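Local coordinates for type IV pilus assembly protein PilF (Thermus thermophilus HB8, PDB 5OIU) that powers the assembly of type IVa pili as a hexameric AAA+ motor protein that binds and probably hydrolyses ATP, at residues 17-21 with 22-26; 161-164 with 165-168. All blocks are in the same frame, centred on the assembly; numbering follows the deposited sequence.

From the N terminus, contact 1 (17-21 with 22-26) comes first: it closes the tight turn in which helix 6-22 stops and the chain enters strand 26-31, an inner strand of the six-stranded antiparallel sheet. Contact 2 (161-164 with 165-168) lies much farther along, at the end of helix 155-166, which starts at the end of the ATP-binding loop; the chain then leads to strand 173-177 of the mixed sheet. Each contact is local and spans unbroken sequence, and the two follow in series, neither nesting nor crossing. Their centres are about 34 Å apart and their nearest atoms about 21 Å; each closes a helix that packs on a different sheet.

Contact 1 (17-21 with 22-26); sequences REAFL and QDASD
Q22 sits one helical turn after E18, and the two side chains lie side by side, pointing the same way. Q22 CB lies 3.2 Å from E18 O, and Q22 CG stays beside the same oxygen. A turn at the next torsion (chi2 -48°) bends the chain so that the amide nitrogen faces the carboxylate end of E18. At the tip, Q22 NE2 stops 3.9 Å from E18 OE1; amide and carboxylate are nearly coplanar, their planes 17° apart, but this spacing is too long for a hydrogen bond. The firm link between the two residues is in the backbone, where Q22 N donates to E18 O at 2.7 Å. Next comes a Schellman motif. D23 has left right-handed helical geometry with a positive phi of 61°, and two amides reach back into the final turn: D23 N binds F20 O at 3.1 Å, while A24 N binds A19 O at 2.9 Å. With A24 N bonded to A19 O, the methyl groups of A19 and A24 meet, CB to CB 4.1 Å, the apolar contact that commonly accompanies this cap. Both alanines are buried, and A24 also touches I42 of strand 36-42, while F20 rests on I90 and V92 of strand 90-101. Beyond the turn, S25 OG donates to D26 OD2 at 2.7 Å, approaching from above the carboxylate plane. The other oxygen of D26, OD1, forms a salt bridge with R110, which ties the start of strand 26-31 to strand 104-111.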
loop_
_atom_site.group_PDB
_atom_site.type_symbol
_atom_site.label_atom_id
_atom_site.label_comp_id
_atom_site.label_asym_id
_atom_site.label_seq_id
_atom_site.Cartn_x
_atom_site.Cartn_y
_atom_site.Cartn_z
ATOM N N ARG C 17 30.654 41.062 -8.198
ATOM C CA ARG C 17 32.025 41.488 -8.204
ATOM C C ARG C 17 32.354 42.164 -6.901
ATOM O O ARG C 17 33.321 41.846 -6.300
ATOM C CB ARG C 17 32.342 42.381 -9.390
ATOM C CG ARG C 17 33.805 42.752 -9.480
ATOM C CD ARG C 17 34.169 43.492 -10.735
ATOM N NE ARG C 17 33.468 44.767 -10.824
ATOM C CZ ARG C 17 32.477 45.065 -11.667
ATOM N NH1 ARG C 17 32.016 44.189 -12.541
ATOM N NH2 ARG C 17 31.941 46.265 -11.621
ATOM N N GLU C 18 31.527 43.086 -6.460
ATOM C CA GLU C 18 31.815 43.834 -5.241
ATOM C C GLU C 18 31.795 42.941 -3.998
ATOM O O GLU C 18 32.700 43.023 -3.153
ATOM C CB GLU C 18 30.828 44.991 -5.078
ATOM C CG GLU C 18 31.270 46.294 -5.728
ATOM C CD GLU C 18 32.561 46.840 -5.163
ATOM O OE1 GLU C 18 32.985 46.379 -4.070
ATOM O OE2 GLU C 18 33.148 47.752 -5.807
ATOM N N ALA C 19 30.762 42.100 -3.851
ATOM C CA ALA C 19 30.726 41.144 -2.742
ATOM C C ALA C 19 32.003 40.307 -2.686
ATOM O O ALA C 19 32.624 40.171 -1.623
ATOM C CB ALA C 19 29.499 40.232 -2.856
ATOM N N PHE C 20 32.419 39.750 -3.831
ATOM C CA PHE C 20 33.624 38.923 -3.861
ATOM C C PHE C 20 34.854 39.699 -3.386
ATOM O O PHE C 20 35.598 39.225 -2.519
ATOM C CB PHE C 20 33.848 38.369 -5.268
ATOM C CG PHE C 20 35.063 37.498 -5.383
ATOM C CD1 PHE C 20 35.076 36.228 -4.820
ATOM C CD2 PHE C 20 36.203 37.952 -6.046
ATOM C CE1 PHE C 20 36.194 35.417 -4.917
ATOM C CE2 PHE C 20 37.334 37.137 -6.161
ATOM C CZ PHE C 20 37.331 35.873 -5.590
ATOM N N LEU C 21 35.092 40.889 -3.942
ATOM C CA LEU C 21 36.219 41.698 -3.469
ATOM C C LEU C 21 36.039 42.157 -2.022
ATOM O O LEU C 21 37.020 42.266 -1.277
ATOM C CB LEU C 21 36.415 42.909 -4.370
ATOM C CG LEU C 21 36.634 42.604 -5.846
ATOM C CD1 LEU C 21 36.389 43.857 -6.673
ATOM C CD2 LEU C 21 38.038 42.037 -6.082
ATOM N N GLN C 22 34.806 42.442 -1.603
ATOM C CA GLN C 22 34.577 42.833 -0.216
ATOM C C GLN C 22 34.904 41.725 0.776
ATOM O O GLN C 22 35.059 42.015 1.973
ATOM C CB GLN C 22 33.118 43.242 -0.011
ATOM C CG GLN C 22 32.861 44.680 -0.319
ATOM C CD GLN C 22 33.879 45.562 0.349
ATOM O OE1 GLN C 22 34.241 45.349 1.523
ATOM N NE2 GLN C 22 34.368 46.550 -0.392
ATOM N N ASP C 23 34.994 40.469 0.303
ATOM C CA ASP C 23 34.905 39.284 1.157
ATOM C C ASP C 23 33.553 39.206 1.888
ATOM O O ASP C 23 33.448 38.641 2.974
ATOM C CB ASP C 23 36.073 39.230 2.145
ATOM C CG ASP C 23 36.642 37.845 2.287
ATOM O OD1 ASP C 23 35.908 36.958 2.786
ATOM O OD2 ASP C 23 37.819 37.641 1.889
ATOM N N ALA C 24 32.499 39.746 1.285
ATOM C CA ALA C 24 31.165 39.635 1.860
ATOM C C ALA C 24 30.653 38.198 1.804
ATOM O O ALA C 24 30.919 37.444 0.858
ATOM C CB ALA C 24 30.185 40.550 1.128
ATOM N N SER C 25 29.886 37.829 2.827
ATOM C CA SER C 25 29.389 36.467 2.933
ATOM C C SER C 25 28.035 36.264 2.263
ATOM O O SER C 25 27.750 35.149 1.822
ATOM C CB SER C 25 29.298 36.052 4.401
ATOM O OG SER C 25 28.318 36.818 5.052
ATOM N N ASP C 26 27.192 37.293 2.165
ATOM C CA ASP C 26 25.858 37.134 1.585
ATOM C C ASP C 26 25.429 38.424 0.891
ATOM O O ASP C 26 25.844 39.524 1.273
ATOM C CB ASP C 26 24.820 36.752 2.658
ATOM C CG ASP C 26 25.263 35.560 3.522
ATOM O OD1 ASP C 26 25.041 34.413 3.087
ATOM O OD2 ASP C 26 25.844 35.749 4.625
#

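Contact 2 (161-164 with 165-168); sequences SILK and RIAT
Three i-to-i+4 backbone bonds join S161-K164 to R165-A167: R165 N to S161 O is long at 3.3 Å, whereas I166 N to I162 O and A167 N to L163 O are both 3.0 Å. I162 O also takes a weak bond from R165 N, so it serves two amides. A167 then leaves helical geometry as the centre of an inverse gamma turn, with T168 N bonded weakly to I166 O. I162 and I166 run side by side, I162 CG2 meeting I166 CD1 at 3.9 Å. In I166, CG1 sits between backbone N and carbonyl carbon (chi1 69°), which lays it 3.7 Å from I162 O and carries CD1 on to that methyl. Both isoleucines and L163 pack on I240 of strand 238-243. Replacing I166 with an alanine would probably deprive I162 CG2 of its contact with I166 CD1 and open a gap against L238 and I214. R165 bends at chi2 and chi3, and its NH2 forms salt bridges with both E120 and E122, while K164 NZ hydrogen-bonds I118 O. The far end of this P-loop helix therefore behaves as amphipathic here: I162, L163 and I166 meet the central sheet, while K164 and R165 reach the 118-122 segment.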
loop_
_atom_site.group_PDB
_atom_site.type_symbol
_atom_site.label_atom_id
_atom_site.label_comp_id
_atom_site.label_asym_id
_atom_site.label_seq_id
_atom_site.Cartn_x
_atom_site.Cartn_y
_atom_site.Cartn_z
ATOM N N SER C 161 36.414 12.421 -3.666
ATOM C CA SER C 161 37.404 11.791 -2.804
ATOM C C SER C 161 37.427 10.278 -2.998
ATOM O O SER C 161 38.500 9.675 -3.101
ATOM C CB SER C 161 37.102 12.137 -1.355
ATOM O OG SER C 161 38.155 11.717 -0.526
ATOM N N ILE C 162 36.247 9.648 -3.046
ATOM C CA ILE C 162 36.163 8.214 -3.314
ATOM C C ILE C 162 36.878 7.878 -4.621
ATOM O O ILE C 162 37.823 7.077 -4.654
ATOM C CB ILE C 162 34.693 7.762 -3.360
ATOM C CG1 ILE C 162 34.026 7.927 -1.994
ATOM C CG2 ILE C 162 34.588 6.329 -3.901
ATOM C CD1 ILE C 162 32.632 7.351 -1.940
ATOM N N LEU C 163 36.426 8.504 -5.718
ATOM C CA LEU C 163 37.013 8.289 -7.036
ATOM C C LEU C 163 38.523 8.536 -7.037
ATOM O O LEU C 163 39.267 7.847 -7.742
ATOM C CB LEU C 163 36.317 9.188 -8.063
ATOM C CG LEU C 163 34.821 8.943 -8.344
ATOM C CD1 LEU C 163 34.373 9.722 -9.567
ATOM C CD2 LEU C 163 34.472 7.452 -8.504
ATOM N N LYS C 164 38.996 9.502 -6.240
ATOM C CA LYS C 164 40.436 9.708 -6.106
ATOM C C LYS C 164 41.136 8.431 -5.658
ATOM O O LYS C 164 42.220 8.102 -6.150
ATOM C CB LYS C 164 40.720 10.841 -5.126
ATOM C CG LYS C 164 41.949 11.652 -5.467
ATOM C CD LYS C 164 42.043 12.889 -4.570
ATOM C CE LYS C 164 43.332 13.677 -4.808
ATOM N NZ LYS C 164 43.036 15.133 -4.996
ATOM N N ARG C 165 40.521 7.677 -4.747
ATOM C CA ARG C 165 41.144 6.440 -4.301
ATOM C C ARG C 165 40.992 5.321 -5.330
ATOM O O ARG C 165 41.970 4.657 -5.665
ATOM C CB ARG C 165 40.563 6.000 -2.960
ATOM C CG ARG C 165 41.190 4.717 -2.415
ATOM C CD ARG C 165 42.719 4.818 -2.237
ATOM N NE ARG C 165 43.139 6.068 -1.604
ATOM C CZ ARG C 165 43.191 6.278 -0.291
ATOM N NH1 ARG C 165 42.860 5.313 0.548
ATOM N NH2 ARG C 165 43.567 7.461 0.183
ATOM N N ILE C 166 39.784 5.095 -5.853
ATOM C CA ILE C 166 39.510 3.834 -6.538
ATOM C C ILE C 166 39.631 3.888 -8.059
ATOM O O ILE C 166 39.590 2.823 -8.691
ATOM C CB ILE C 166 38.114 3.275 -6.164
ATOM C CG1 ILE C 166 36.991 4.152 -6.748
ATOM C CG2 ILE C 166 37.994 3.092 -4.654
ATOM C CD1 ILE C 166 35.606 3.599 -6.563
ATOM N N ALA C 167 39.776 5.063 -8.672
ATOM C CA ALA C 167 39.863 5.148 -10.142
ATOM C C ALA C 167 41.322 4.995 -10.604
ATOM O O ALA C 167 41.974 5.910 -11.109
ATOM C CB ALA C 167 39.232 6.442 -10.643
ATOM N N THR C 168 41.823 3.782 -10.456
ATOM C CA THR C 168 43.182 3.450 -10.820
ATOM C C THR C 168 43.338 3.311 -12.340
ATOM O O THR C 168 42.366 3.055 -13.056
ATOM C CB THR C 168 43.564 2.171 -10.100
ATOM O OG1 THR C 168 42.565 1.173 -10.365
ATOM C CG2 THR C 168 43.606 2.440 -8.606
#